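Long-range contacts in trafficking protein B (Neisseria gonorrhoeae, PDB 2H1C), which acts as the toxin of the FitAB toxin-antitoxin pair, a PIN-domain protein expected to be a magnesium-dependent ribonuclease, and joins its antitoxin in a complex that binds promoter DNA: residues I2-N7 / V33-I38; A84-I89 / D104-A109; S115-T120 / D130-N135. One frame throughout, in Å; residues are numbered along the deposited sequence.

Contact 1: I2-N7 / V33-I38; sequences ILLDTN and VYLSAI. With MG (magnesium ion), chain H.
Leu4 and Val33 meet obliquely, with CG1 of Val33 pushed against the branch point of the leucine, 3.5 Å from Leu4 CG. That methyl gets there because it stands opposite the backbone nitrogen of Val33 (chi1 -174°). Leu35 reaches the same leucine from farther along its strand, its CD2 lying 4.0 Å from Leu4 CB and close to the carbonyl of Leu4. That carbonyl oxygen is buried here without a polar partner in the model. On the face of the sheet that carries Leu3 and Tyr34, Leu3 leans over the neighbouring strand so that its CD1 lies 3.9 Å from Tyr34 CB and 3.7 Å from Ser36 N; its side chain also packs on Ile107 and Ala111 of helix 102-114. The tyrosine ring turns an edge to the backbone, with Ile2 O near the ring plane and 3.7 Å from Tyr34 CD1.

Strands 2-4 and 33-36 are parallel neighbours in the middle of the PIN-domain sheet, and their short axes diverge by 44°. Tyr34 supplies both of the backbone bonds that join them: its N donates to Ile2 O (2.7 Å), nearly along the C=O axis, and its O accepts from Leu4 N (3.0 Å). A helix follows each strand at once, after Asp5 in one case and from Ser36 in the other. Asp5 is a predicted magnesium ligand, and its OD2 is bonded to Thr120 OG1. Ser36 has two tasks, since its OG accepts the capping bond from Ile38 N and also binds a magnesium ion at 2.6 Å, away from the predicted site at Asp5. At the same helix start, Ala37 and Ile38 pack on Asp79 and Phe78 of the second subunit.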
ATOM      1  N   ILE A   2       1.423  13.881 -14.182  1.00 12.06           N
ATOM      2  CA  ILE A   2       0.399  13.823 -13.143  1.00  9.14           C
ATOM      3  C   ILE A   2       0.103  12.422 -12.601  1.00 12.15           C
ATOM      4  O   ILE A   2       0.114  11.448 -13.351  1.00 11.39           O
ATOM      5  CB  ILE A   2      -0.943  14.406 -13.685  1.00 14.67           C
ATOM      6  CG1 ILE A   2      -0.843  15.930 -13.819  1.00 14.22           C
ATOM      7  CG2 ILE A   2      -2.110  14.042 -12.756  1.00 11.93           C
ATOM      8  CD1 ILE A   2      -0.701  16.651 -12.497  1.00 19.99           C
ATOM      9  N   LEU A   3      -0.147  12.349 -11.293  1.00 10.86           N
ATOM     10  CA  LEU A   3      -0.541  11.111 -10.619  1.00 10.01           C
ATOM     11  C   LEU A   3      -1.950  11.425 -10.117  1.00  8.87           C
ATOM     12  O   LEU A   3      -2.124  12.273  -9.235  1.00 11.81           O
ATOM     13  CB  LEU A   3       0.362  10.792  -9.416  1.00 11.88           C
ATOM     14  CG  LEU A   3       0.052   9.422  -8.762  1.00 11.17           C
ATOM     15  CD1 LEU A   3       0.370   8.295  -9.755  1.00 12.49           C
ATOM     16  CD2 LEU A   3       0.874   9.248  -7.482  1.00 13.90           C
ATOM     17  N   LEU A   4      -2.967  10.783 -10.683  1.00 10.69           N
ATOM     18  CA  LEU A   4      -4.347  11.065 -10.266  1.00 10.99           C
ATOM     19  C   LEU A   4      -4.725  10.310  -9.000  1.00 14.99           C
ATOM     20  O   LEU A   4      -4.598   9.093  -8.962  1.00 15.93           O
ATOM     21  CB  LEU A   4      -5.333  10.647 -11.353  1.00 16.13           C
ATOM     22  CG  LEU A   4      -5.327  11.295 -12.732  1.00 14.78           C
ATOM     23  CD1 LEU A   4      -6.430  10.638 -13.563  1.00 14.13           C
ATOM     24  CD2 LEU A   4      -5.545  12.802 -12.610  1.00 11.89           C
ATOM     25  N   ASP A   5      -5.210  11.032  -7.989  1.00 10.86           N
ATOM     26  CA  ASP A   5      -5.632  10.450  -6.704  1.00 14.01           C
ATOM     27  C   ASP A   5      -7.042   9.899  -6.942  1.00 13.59           C
ATOM     28  O   ASP A   5      -7.729  10.310  -7.877  1.00 12.62           O
ATOM     29  CB  ASP A   5      -5.642  11.565  -5.631  1.00 17.58           C
ATOM     30  CG  ASP A   5      -5.688  11.040  -4.184  1.00 27.71           C
ATOM     31  OD1 ASP A   5      -5.323   9.874  -3.928  1.00 24.60           O
ATOM     32  OD2 ASP A   5      -6.074  11.830  -3.283  1.00 31.39           O
ATOM     33  N   THR A   6      -7.490   8.990  -6.085  1.00 10.51           N
ATOM     34  CA  THR A   6      -8.805   8.382  -6.249  1.00 12.40           C
ATOM     35  C   THR A   6      -9.985   9.346  -6.369  1.00 13.17           C
ATOM     36  O   THR A   6     -10.890   9.125  -7.172  1.00 15.99           O
ATOM     37  CB  THR A   6      -9.094   7.426  -5.081  1.00 16.65           C
ATOM     38  OG1 THR A   6      -8.032   6.474  -4.995  1.00 19.45           O
ATOM     39  CG2 THR A   6     -10.407   6.703  -5.286  1.00 16.63           C
ATOM     40  N   ASN A   7      -9.981  10.414  -5.577  1.00 13.20           N
ATOM     41  CA  ASN A   7     -11.110  11.336  -5.599  1.00 14.77           C
ATOM     42  C   ASN A   7     -11.252  12.117  -6.900  1.00 16.42           C
ATOM     43  O   ASN A   7     -12.333  12.624  -7.198  1.00 16.28           O
ATOM     44  CB  ASN A   7     -11.034  12.291  -4.403  1.00 16.04           C
ATOM     45  CG  ASN A   7      -9.774  13.143  -4.413  1.00 20.19           C
ATOM     46  OD1 ASN A   7      -9.568  13.963  -5.308  1.00 22.18           O
ATOM     47  ND2 ASN A   7      -8.925  12.947  -3.413  1.00 28.22           N
ATOM     48  N   VAL A  33      -0.278  10.973 -17.803  1.00 10.20           N
ATOM     49  CA  VAL A  33      -1.090  10.751 -16.611  1.00  8.50           C
ATOM     50  C   VAL A  33      -0.901   9.335 -16.083  1.00  8.28           C
ATOM     51  O   VAL A  33      -1.022   8.364 -16.831  1.00 11.02           O
ATOM     52  CB  VAL A  33      -2.577  11.008 -16.911  1.00  8.05           C
ATOM     53  CG1 VAL A  33      -3.388  10.914 -15.626  1.00 12.14           C
ATOM     54  CG2 VAL A  33      -2.744  12.398 -17.532  1.00 11.76           C
ATOM     55  N   TYR A  34      -0.606   9.226 -14.789  1.00  8.82           N
ATOM     56  CA  TYR A  34      -0.359   7.933 -14.138  1.00  9.68           C
ATOM     57  C   TYR A  34      -1.333   7.613 -12.994  1.00  8.20           C
ATOM     58  O   TYR A  34      -2.015   8.498 -12.459  1.00  9.25           O
ATOM     59  CB  TYR A  34       1.057   7.919 -13.550  1.00  8.54           C
ATOM     60  CG  TYR A  34       2.159   8.048 -14.573  1.00  9.74           C
ATOM     61  CD1 TYR A  34       2.420   9.273 -15.201  1.00 12.83           C
ATOM     62  CD2 TYR A  34       2.885   6.928 -14.972  1.00  8.15           C
ATOM     63  CE1 TYR A  34       3.374   9.377 -16.206  1.00 13.78           C
ATOM     64  CE2 TYR A  34       3.850   7.013 -15.989  1.00 13.19           C
ATOM     65  CZ  TYR A  34       4.083   8.242 -16.602  1.00 16.90           C
ATOM     66  OH  TYR A  34       5.000   8.329 -17.632  1.00 17.90           O
ATOM     67  N   LEU A  35      -1.386   6.333 -12.620  1.00  9.30           N
ATOM     68  CA  LEU A  35      -2.206   5.887 -11.496  1.00 10.20           C
ATOM     69  C   LEU A  35      -1.318   5.021 -10.602  1.00 10.72           C
ATOM     70  O   LEU A  35      -0.475   4.271 -11.105  1.00 10.94           O
ATOM     71  CB  LEU A  35      -3.385   5.024 -11.964  1.00  9.18           C
ATOM     72  CG  LEU A  35      -4.526   5.638 -12.768  1.00 13.68           C
ATOM     73  CD1 LEU A  35      -5.533   4.540 -13.126  1.00 17.23           C
ATOM     74  CD2 LEU A  35      -5.213   6.724 -11.947  1.00 17.12           C
ATOM     75  N   SER A  36      -1.487   5.138  -9.292  1.00  9.85           N
ATOM     76  CA  SER A  36      -0.742   4.283  -8.372  1.00 10.62           C
ATOM     77  C   SER A  36      -1.529   2.990  -8.288  1.00  9.30           C
ATOM     78  O   SER A  36      -2.763   3.006  -8.373  1.00  8.78           O
ATOM     79  CB  SER A  36      -0.686   4.894  -6.972  1.00 13.72           C
ATOM     80  OG  SER A  36      -0.431   3.877  -6.002  1.00 13.82           O
ATOM     81  N   ALA A  37      -0.834   1.872  -8.110  1.00  8.19           N
ATOM     82  CA  ALA A  37      -1.514   0.601  -7.965  1.00 11.91           C
ATOM     83  C   ALA A  37      -2.456   0.675  -6.741  1.00 10.97           C
ATOM     84  O   ALA A  37      -3.453  -0.034  -6.673  1.00  9.21           O
ATOM     85  CB  ALA A  37      -0.477  -0.521  -7.787  1.00  9.50           C
ATOM     86  N   ILE A  38      -2.130   1.537  -5.781  1.00  9.84           N
ATOM     87  CA  ILE A  38      -2.962   1.724  -4.577  1.00 12.18           C
ATOM     88  C   ILE A  38      -4.342   2.296  -4.961  1.00 12.12           C
ATOM     89  O   ILE A  38      -5.374   1.869  -4.442  1.00 12.07           O
ATOM     90  CB  ILE A  38      -2.278   2.705  -3.563  1.00 15.15           C
ATOM     91  CG1 ILE A  38      -0.999   2.064  -2.993  1.00 15.19           C
ATOM     92  CG2 ILE A  38      -3.251   3.071  -2.440  1.00 15.28           C
ATOM     93  CD1 ILE A  38      -1.236   0.832  -2.126  1.00 19.11           C
TER
HETATM   94 MG    MG H 205       2.047   3.113  -5.912  1.00 20.98          MG

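Contact 2: A84-I89 / D104-A109; sequences AIYAQI and DGYIAA
Tyr86 is wedged against Gly105 and Tyr106, and this is the tight half of the contact. Its CG lies anti to the backbone N (chi1 169°), which sends the ring over toward both residues. One ring face receives the Tyr106 ring near its rim, with Tyr86 CE1 3.4 Å from Tyr106 CE2; the planes are inclined by 30° and strongly offset, with centroids 4.9 Å apart. Because Gly105 has no side chain, the ring edge lies on its backbone, Tyr86 CD1 to Gly105 C being 3.7 Å. Ala109 presses CB onto the other helix, 3.6 Å from Tyr86 N, which suits axes only 8.6 Å apart that cross at 119°. The second subunit covers the tyrosines, with Ala41 on Tyr86 and Ile38 on Tyr106.

Towards the isoleucines the fit relaxes. Ile85, partly exposed, lays CG2 on Ala109 CA at 3.8 Å, whereas Ile89 CD1 comes no nearer than 4.1 Å to Ala109 CA. Gln88 is exposed.

Asp104, a predicted magnesium ligand, directs its carboxylate away, to Ser125, and the Tyr86 hydroxyl is bonded to Arg90. Between 84-89 and 104-109 there is no hydrogen bond, and the contact rests on shape and apolar burial.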
ATOM      1  N   ALA A  84      11.026   3.457   0.790  1.00 13.28           N
ATOM      2  CA  ALA A  84      12.020   4.314   1.442  1.00 15.02           C
ATOM      3  C   ALA A  84      11.520   5.750   1.529  1.00 13.44           C
ATOM      4  O   ALA A  84      11.653   6.408   2.562  1.00 13.26           O
ATOM      5  CB  ALA A  84      13.347   4.279   0.672  1.00 14.68           C
ATOM      6  N   ILE A  85      10.964   6.244   0.428  1.00 13.43           N
ATOM      7  CA  ILE A  85      10.438   7.611   0.383  1.00 12.07           C
ATOM      8  C   ILE A  85       9.251   7.744   1.338  1.00 11.26           C
ATOM      9  O   ILE A  85       9.100   8.752   2.028  1.00 13.18           O
ATOM     10  CB  ILE A  85      10.027   7.964  -1.055  1.00 14.28           C
ATOM     11  CG1 ILE A  85      11.291   7.968  -1.924  1.00 13.86           C
ATOM     12  CG2 ILE A  85       9.307   9.324  -1.094  1.00 15.14           C
ATOM     13  CD1 ILE A  85      11.036   8.046  -3.412  1.00 19.08           C
ATOM     14  N   TYR A  86       8.433   6.703   1.401  1.00  9.89           N
ATOM     15  CA  TYR A  86       7.279   6.699   2.291  1.00 13.60           C
ATOM     16  C   TYR A  86       7.696   6.953   3.743  1.00 12.46           C
ATOM     17  O   TYR A  86       7.143   7.823   4.407  1.00 12.03           O
ATOM     18  CB  TYR A  86       6.566   5.352   2.204  1.00 12.92           C
ATOM     19  CG  TYR A  86       5.508   5.131   3.262  1.00 14.20           C
ATOM     20  CD1 TYR A  86       4.208   5.615   3.095  1.00 15.67           C
ATOM     21  CD2 TYR A  86       5.809   4.425   4.428  1.00 14.68           C
ATOM     22  CE1 TYR A  86       3.229   5.397   4.068  1.00 13.17           C
ATOM     23  CE2 TYR A  86       4.851   4.204   5.393  1.00 13.48           C
ATOM     24  CZ  TYR A  86       3.565   4.689   5.210  1.00 14.31           C
ATOM     25  OH  TYR A  86       2.601   4.459   6.163  1.00 13.78           O
ATOM     26  N   ALA A  87       8.661   6.176   4.236  1.00 11.61           N
ATOM     27  CA  ALA A  87       9.112   6.318   5.611  1.00 12.11           C
ATOM     28  C   ALA A  87       9.685   7.707   5.849  1.00 12.00           C
ATOM     29  O   ALA A  87       9.428   8.316   6.886  1.00 11.68           O
ATOM     30  CB  ALA A  87      10.149   5.252   5.935  1.00 10.27           C
ATOM     31  N   GLN A  88      10.446   8.218   4.884  1.00 11.32           N
ATOM     32  CA  GLN A  88      11.024   9.549   5.013  1.00 14.70           C
ATOM     33  C   GLN A  88       9.935  10.610   5.156  1.00 14.32           C
ATOM     34  O   GLN A  88       9.944  11.406   6.100  1.00 15.16           O
ATOM     35  CB  GLN A  88      11.899   9.855   3.796  1.00 18.12           C
ATOM     36  CG  GLN A  88      13.070   8.889   3.684  1.00 23.73           C
ATOM     37  CD  GLN A  88      14.025   9.231   2.563  1.00 31.74           C
ATOM     38  OE1 GLN A  88      13.653   9.238   1.383  1.00 30.39           O
ATOM     39  NE2 GLN A  88      15.275   9.520   2.926  1.00 35.36           N
ATOM     40  N   ILE A  89       8.992  10.612   4.222  1.00 13.06           N
ATOM     41  CA  ILE A  89       7.899  11.579   4.232  1.00 15.07           C
ATOM     42  C   ILE A  89       7.023  11.514   5.473  1.00 14.04           C
ATOM     43  O   ILE A  89       6.751  12.539   6.098  1.00 14.40           O
ATOM     44  CB  ILE A  89       6.985  11.392   2.988  1.00 19.76           C
ATOM     45  CG1 ILE A  89       7.711  11.858   1.728  1.00 21.82           C
ATOM     46  CG2 ILE A  89       5.676  12.138   3.187  1.00 28.29           C
ATOM     47  CD1 ILE A  89       6.901  11.622   0.438  1.00 23.42           C
ATOM     48  N   ASP A 104      -2.609   8.160   2.081  1.00 18.46           N
ATOM     49  CA  ASP A 104      -2.131   9.343   1.373  1.00 17.31           C
ATOM     50  C   ASP A 104      -0.618   9.263   1.258  1.00 15.26           C
ATOM     51  O   ASP A 104      -0.038   9.673   0.260  1.00 12.98           O
ATOM     52  CB  ASP A 104      -2.548  10.617   2.119  1.00 22.36           C
ATOM     53  CG  ASP A 104      -4.043  10.891   2.012  1.00 28.27           C
ATOM     54  OD1 ASP A 104      -4.575  11.662   2.836  1.00 34.91           O
ATOM     55  OD2 ASP A 104      -4.688  10.344   1.093  1.00 26.74           O
ATOM     56  N   GLY A 105       0.020   8.711   2.288  1.00 13.19           N
ATOM     57  CA  GLY A 105       1.458   8.568   2.264  1.00 13.98           C
ATOM     58  C   GLY A 105       1.924   7.694   1.110  1.00 12.55           C
ATOM     59  O   GLY A 105       2.942   7.988   0.493  1.00 12.14           O
ATOM     60  N   TYR A 106       1.205   6.609   0.824  1.00 13.72           N
ATOM     61  CA  TYR A 106       1.601   5.716  -0.278  1.00 15.14           C
ATOM     62  C   TYR A 106       1.587   6.448  -1.615  1.00 14.04           C
ATOM     63  O   TYR A 106       2.500   6.302  -2.436  1.00 13.84           O
ATOM     64  CB  TYR A 106       0.654   4.524  -0.383  1.00 18.12           C
ATOM     65  CG  TYR A 106       0.711   3.602   0.801  1.00 19.52           C
ATOM     66  CD1 TYR A 106      -0.427   2.930   1.232  1.00 24.46           C
ATOM     67  CD2 TYR A 106       1.902   3.410   1.502  1.00 22.16           C
ATOM     68  CE1 TYR A 106      -0.384   2.084   2.341  1.00 27.60           C
ATOM     69  CE2 TYR A 106       1.958   2.565   2.613  1.00 29.58           C
ATOM     70  CZ  TYR A 106       0.809   1.909   3.026  1.00 29.18           C
ATOM     71  OH  TYR A 106       0.854   1.093   4.138  1.00 33.22           O
ATOM     72  N   ILE A 107       0.527   7.219  -1.827  1.00 14.28           N
ATOM     73  CA  ILE A 107       0.365   7.977  -3.056  1.00 11.22           C
ATOM     74  C   ILE A 107       1.415   9.061  -3.147  1.00 10.76           C
ATOM     75  O   ILE A 107       2.046   9.217  -4.187  1.00 10.77           O
ATOM     76  CB  ILE A 107      -1.041   8.583  -3.133  1.00 13.84           C
ATOM     77  CG1 ILE A 107      -2.073   7.450  -3.141  1.00 19.77           C
ATOM     78  CG2 ILE A 107      -1.188   9.403  -4.402  1.00 12.04           C
ATOM     79  CD1 ILE A 107      -3.499   7.913  -3.160  1.00 30.03           C
ATOM     80  N   ALA A 108       1.630   9.793  -2.058  1.00 11.19           N
ATOM     81  CA  ALA A 108       2.619  10.852  -2.081  1.00  9.34           C
ATOM     82  C   ALA A 108       4.022  10.323  -2.376  1.00 12.97           C
ATOM     83  O   ALA A 108       4.761  10.921  -3.160  1.00 14.06           O
ATOM     84  CB  ALA A 108       2.596  11.629  -0.766  1.00 12.60           C
ATOM     85  N   ALA A 109       4.384   9.188  -1.778  1.00 11.33           N
ATOM     86  CA  ALA A 109       5.714   8.608  -2.004  1.00 10.97           C
ATOM     87  C   ALA A 109       5.880   8.144  -3.459  1.00  9.95           C
ATOM     88  O   ALA A 109       6.962   8.263  -4.038  1.00 12.15           O
ATOM     89  CB  ALA A 109       5.953   7.424  -1.040  1.00  8.76           C
TER

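Contact 3: S115-T120 / D130-N135; sequences SLTVAT and DVAVFN
Val118 O is held from two directions along the partner strand: Phe134 N donates to it at 2.7 Å, the shortest polar bond of the contact, and the CA-H of Val133 makes a weaker approach, with Val133 CA 3.2 Å from Val118 O. The same pattern recurs one step on, where Phe134 O accepts from Thr120 N (3.0 Å) and is also approached by the CA of Ala119. Before them Val118 N donates to Ala132 O at 2.9 Å, the donor tilted 33° out of the carbonyl plane.

Side chains meet on both faces of this parallel pairing. On one, Val118 and Val133 stand next to each other, Val118 CB to Val133 CG1 being 4.0 Å, and both reach Phe126 of helix 124-128. Val131 extends this patch, its CG1 4.2 Å from Val118 CG2. On the other face, with chi1 of Thr117 at -64°, OG1 is anti to the carbonyl carbon, which leaves CG2 anti to the backbone N and carries it over the neighbouring chain to 3.7 Å from Val133 CA. The threonine OG1 lies beside Ala132. Phe134 starts beside that methyl but leads its ring outward, to Trp24.

Strands 117-119 and 133-134 are the ends of a beta-alpha-beta unit that crosses over through helix 124-128, and the second of them closes this side of the sheet within the chain. Past the last bridge, Asn135 CB still rests 3.5 Å from Thr120 O, while its amide oxygen turns to Trp137 N. The strand pairing uses only the backbone of Thr120, leaving its hydroxyl to bond Asp5, Asn7 and Asp122 N. Pairing with the edge strand thus holds the backbone of Thr120, consistent with its hydroxyl helping to orient Asp5, a predicted magnesium ligand.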
ATOM      1  N   SER A 115       8.634  11.844  -9.698  1.00 15.41           N
ATOM      2  CA  SER A 115       8.612  13.270 -10.020  1.00 20.03           C
ATOM      3  C   SER A 115       7.280  13.720 -10.597  1.00 19.09           C
ATOM      4  O   SER A 115       7.236  14.482 -11.562  1.00 18.17           O
ATOM      5  CB  SER A 115       9.728  13.601 -11.015  1.00 21.89           C
ATOM      6  OG  SER A 115      10.990  13.326 -10.448  1.00 23.26           O
ATOM      7  N   LEU A 116       6.190  13.258  -9.996  1.00 12.40           N
ATOM      8  CA  LEU A 116       4.860  13.611 -10.471  1.00 10.79           C
ATOM      9  C   LEU A 116       4.143  14.580  -9.555  1.00 11.53           C
ATOM     10  O   LEU A 116       4.438  14.648  -8.365  1.00 11.40           O
ATOM     11  CB  LEU A 116       3.998  12.355 -10.555  1.00 11.64           C
ATOM     12  CG  LEU A 116       4.687  11.205 -11.292  1.00 11.45           C
ATOM     13  CD1 LEU A 116       3.812   9.945 -11.190  1.00 12.28           C
ATOM     14  CD2 LEU A 116       4.880  11.584 -12.743  1.00 14.16           C
ATOM     15  N   THR A 117       3.186  15.308 -10.123  1.00 13.38           N
ATOM     16  CA  THR A 117       2.346  16.219  -9.352  1.00 12.43           C
ATOM     17  C   THR A 117       1.077  15.430  -9.050  1.00 12.37           C
ATOM     18  O   THR A 117       0.493  14.827  -9.949  1.00 12.54           O
ATOM     19  CB  THR A 117       1.918  17.443 -10.162  1.00 14.26           C
ATOM     20  OG1 THR A 117       3.065  18.220 -10.501  1.00 15.32           O
ATOM     21  CG2 THR A 117       0.954  18.296  -9.349  1.00 16.54           C
ATOM     22  N   VAL A 118       0.654  15.430  -7.789  1.00  9.04           N
ATOM     23  CA  VAL A 118      -0.553  14.718  -7.397  1.00 10.03           C
ATOM     24  C   VAL A 118      -1.793  15.574  -7.638  1.00  9.75           C
ATOM     25  O   VAL A 118      -1.830  16.741  -7.235  1.00 13.65           O
ATOM     26  CB  VAL A 118      -0.529  14.348  -5.889  1.00  9.88           C
ATOM     27  CG1 VAL A 118      -1.863  13.683  -5.496  1.00 10.35           C
ATOM     28  CG2 VAL A 118       0.632  13.393  -5.596  1.00 12.68           C
ATOM     29  N   ALA A 119      -2.787  15.017  -8.326  1.00 11.19           N
ATOM     30  CA  ALA A 119      -4.040  15.732  -8.565  1.00  8.82           C
ATOM     31  C   ALA A 119      -4.994  15.162  -7.509  1.00 11.83           C
ATOM     32  O   ALA A 119      -5.260  13.950  -7.498  1.00 13.98           O
ATOM     33  CB  ALA A 119      -4.568  15.433  -9.971  1.00  9.17           C
ATOM     34  N   THR A 120      -5.512  16.025  -6.636  1.00 11.57           N
ATOM     35  CA  THR A 120      -6.401  15.573  -5.560  1.00 12.08           C
ATOM     36  C   THR A 120      -7.233  16.708  -4.983  1.00 14.29           C
ATOM     37  O   THR A 120      -6.835  17.863  -5.054  1.00 14.31           O
ATOM     38  CB  THR A 120      -5.594  14.985  -4.399  1.00 15.63           C
ATOM     39  OG1 THR A 120      -6.482  14.587  -3.348  1.00 18.03           O
ATOM     40  CG2 THR A 120      -4.616  16.020  -3.863  1.00 17.46           C
ATOM     41  N   ASP A 130       5.612  17.411   1.162  1.00 32.51           N
ATOM     42  CA  ASP A 130       6.512  18.186   0.315  1.00 32.34           C
ATOM     43  C   ASP A 130       6.506  17.667  -1.122  1.00 30.62           C
ATOM     44  O   ASP A 130       7.554  17.568  -1.770  1.00 32.16           O
ATOM     45  CB  ASP A 130       7.942  18.144   0.873  1.00 40.00           C
ATOM     46  CG  ASP A 130       8.146  19.102   2.039  1.00 45.23           C
ATOM     47  OD1 ASP A 130       8.098  20.334   1.811  1.00 47.53           O
ATOM     48  OD2 ASP A 130       8.358  18.623   3.179  1.00 48.30           O
ATOM     49  N   VAL A 131       5.322  17.313  -1.615  1.00 24.75           N
ATOM     50  CA  VAL A 131       5.194  16.827  -2.986  1.00 23.76           C
ATOM     51  C   VAL A 131       4.298  17.811  -3.728  1.00 20.37           C
ATOM     52  O   VAL A 131       3.379  18.374  -3.139  1.00 19.41           O
ATOM     53  CB  VAL A 131       4.565  15.405  -3.036  1.00 23.30           C
ATOM     54  CG1 VAL A 131       4.362  14.971  -4.471  1.00 27.25           C
ATOM     55  CG2 VAL A 131       5.478  14.413  -2.330  1.00 26.44           C
ATOM     56  N   ALA A 132       4.577  18.038  -5.008  1.00 18.12           N
ATOM     57  CA  ALA A 132       3.767  18.971  -5.792  1.00 19.28           C
ATOM     58  C   ALA A 132       2.327  18.470  -5.873  1.00 19.60           C
ATOM     59  O   ALA A 132       2.082  17.263  -5.992  1.00 17.14           O
ATOM     60  CB  ALA A 132       4.341  19.117  -7.182  1.00 19.95           C
ATOM     61  N   VAL A 133       1.374  19.389  -5.817  1.00 16.22           N
ATOM     62  CA  VAL A 133      -0.013  18.980  -5.880  1.00 19.68           C
ATOM     63  C   VAL A 133      -0.873  19.965  -6.637  1.00 20.27           C
ATOM     64  O   VAL A 133      -0.532  21.153  -6.755  1.00 20.54           O
ATOM     65  CB  VAL A 133      -0.594  18.783  -4.457  1.00 23.38           C
ATOM     66  CG1 VAL A 133       0.170  17.703  -3.753  1.00 26.54           C
ATOM     67  CG2 VAL A 133      -0.502  20.082  -3.660  1.00 25.16           C
ATOM     68  N   PHE A 134      -1.977  19.466  -7.178  1.00 14.80           N
ATOM     69  CA  PHE A 134      -2.904  20.325  -7.888  1.00 18.58           C
ATOM     70  C   PHE A 134      -4.321  19.880  -7.580  1.00 18.64           C
ATOM     71  O   PHE A 134      -4.639  18.693  -7.658  1.00 17.02           O
ATOM     72  CB  PHE A 134      -2.675  20.289  -9.397  1.00 19.44           C
ATOM     73  CG  PHE A 134      -3.654  21.137 -10.159  1.00 20.02           C
ATOM     74  CD1 PHE A 134      -3.640  22.524 -10.026  1.00 23.31           C
ATOM     75  CD2 PHE A 134      -4.630  20.548 -10.955  1.00 19.13           C
ATOM     76  CE1 PHE A 134      -4.591  23.315 -10.673  1.00 26.23           C
ATOM     77  CE2 PHE A 134      -5.585  21.326 -11.604  1.00 22.25           C
ATOM     78  CZ  PHE A 134      -5.566  22.712 -11.465  1.00 25.48           C
ATOM     79  N   ASN A 135      -5.161  20.841  -7.199  1.00 18.11           N
ATOM     80  CA  ASN A 135      -6.558  20.569  -6.868  1.00 14.40           C
ATOM     81  C   ASN A 135      -7.391  21.046  -8.058  1.00 15.65           C
ATOM     82  O   ASN A 135      -7.565  22.250  -8.241  1.00 15.10           O
ATOM     83  CB  ASN A 135      -6.962  21.352  -5.608  1.00 13.29           C
ATOM     84  CG  ASN A 135      -8.381  21.065  -5.174  1.00 16.41           C
ATOM     85  OD1 ASN A 135      -9.217  20.630  -5.970  1.00 16.66           O
ATOM     86  ND2 ASN A 135      -8.669  21.311  -3.901  1.00 17.97           N
TER

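Overall arrangement
Contacts 1 and 3 share one parallel sheet, their centres 10 Å apart, because strand 2-4 lies between 33-36 and 117-119; Leu3 N and Thr117 O, 2.9 Å apart, link them. Contact 2 packs its helix 102-114 against this core: Leu3 CD2 lies 3.5 Å from Ile107 O, and Val131 CG2 is 3.7 Å from Ala108 O. The predicted magnesium ligands come from contacts 1 and 2, as Asp5 and Asp104, and contact 3 adds Thr120, whose OG1 is 2.8 Å from Asp5 OD2 and whose side chain lies about 6 Å from that of Asp104. The magnesium on Ser36 lies apart, 10.2 Å from Asp5 OD1. Contacts 1 and 2 both touch the second subunit.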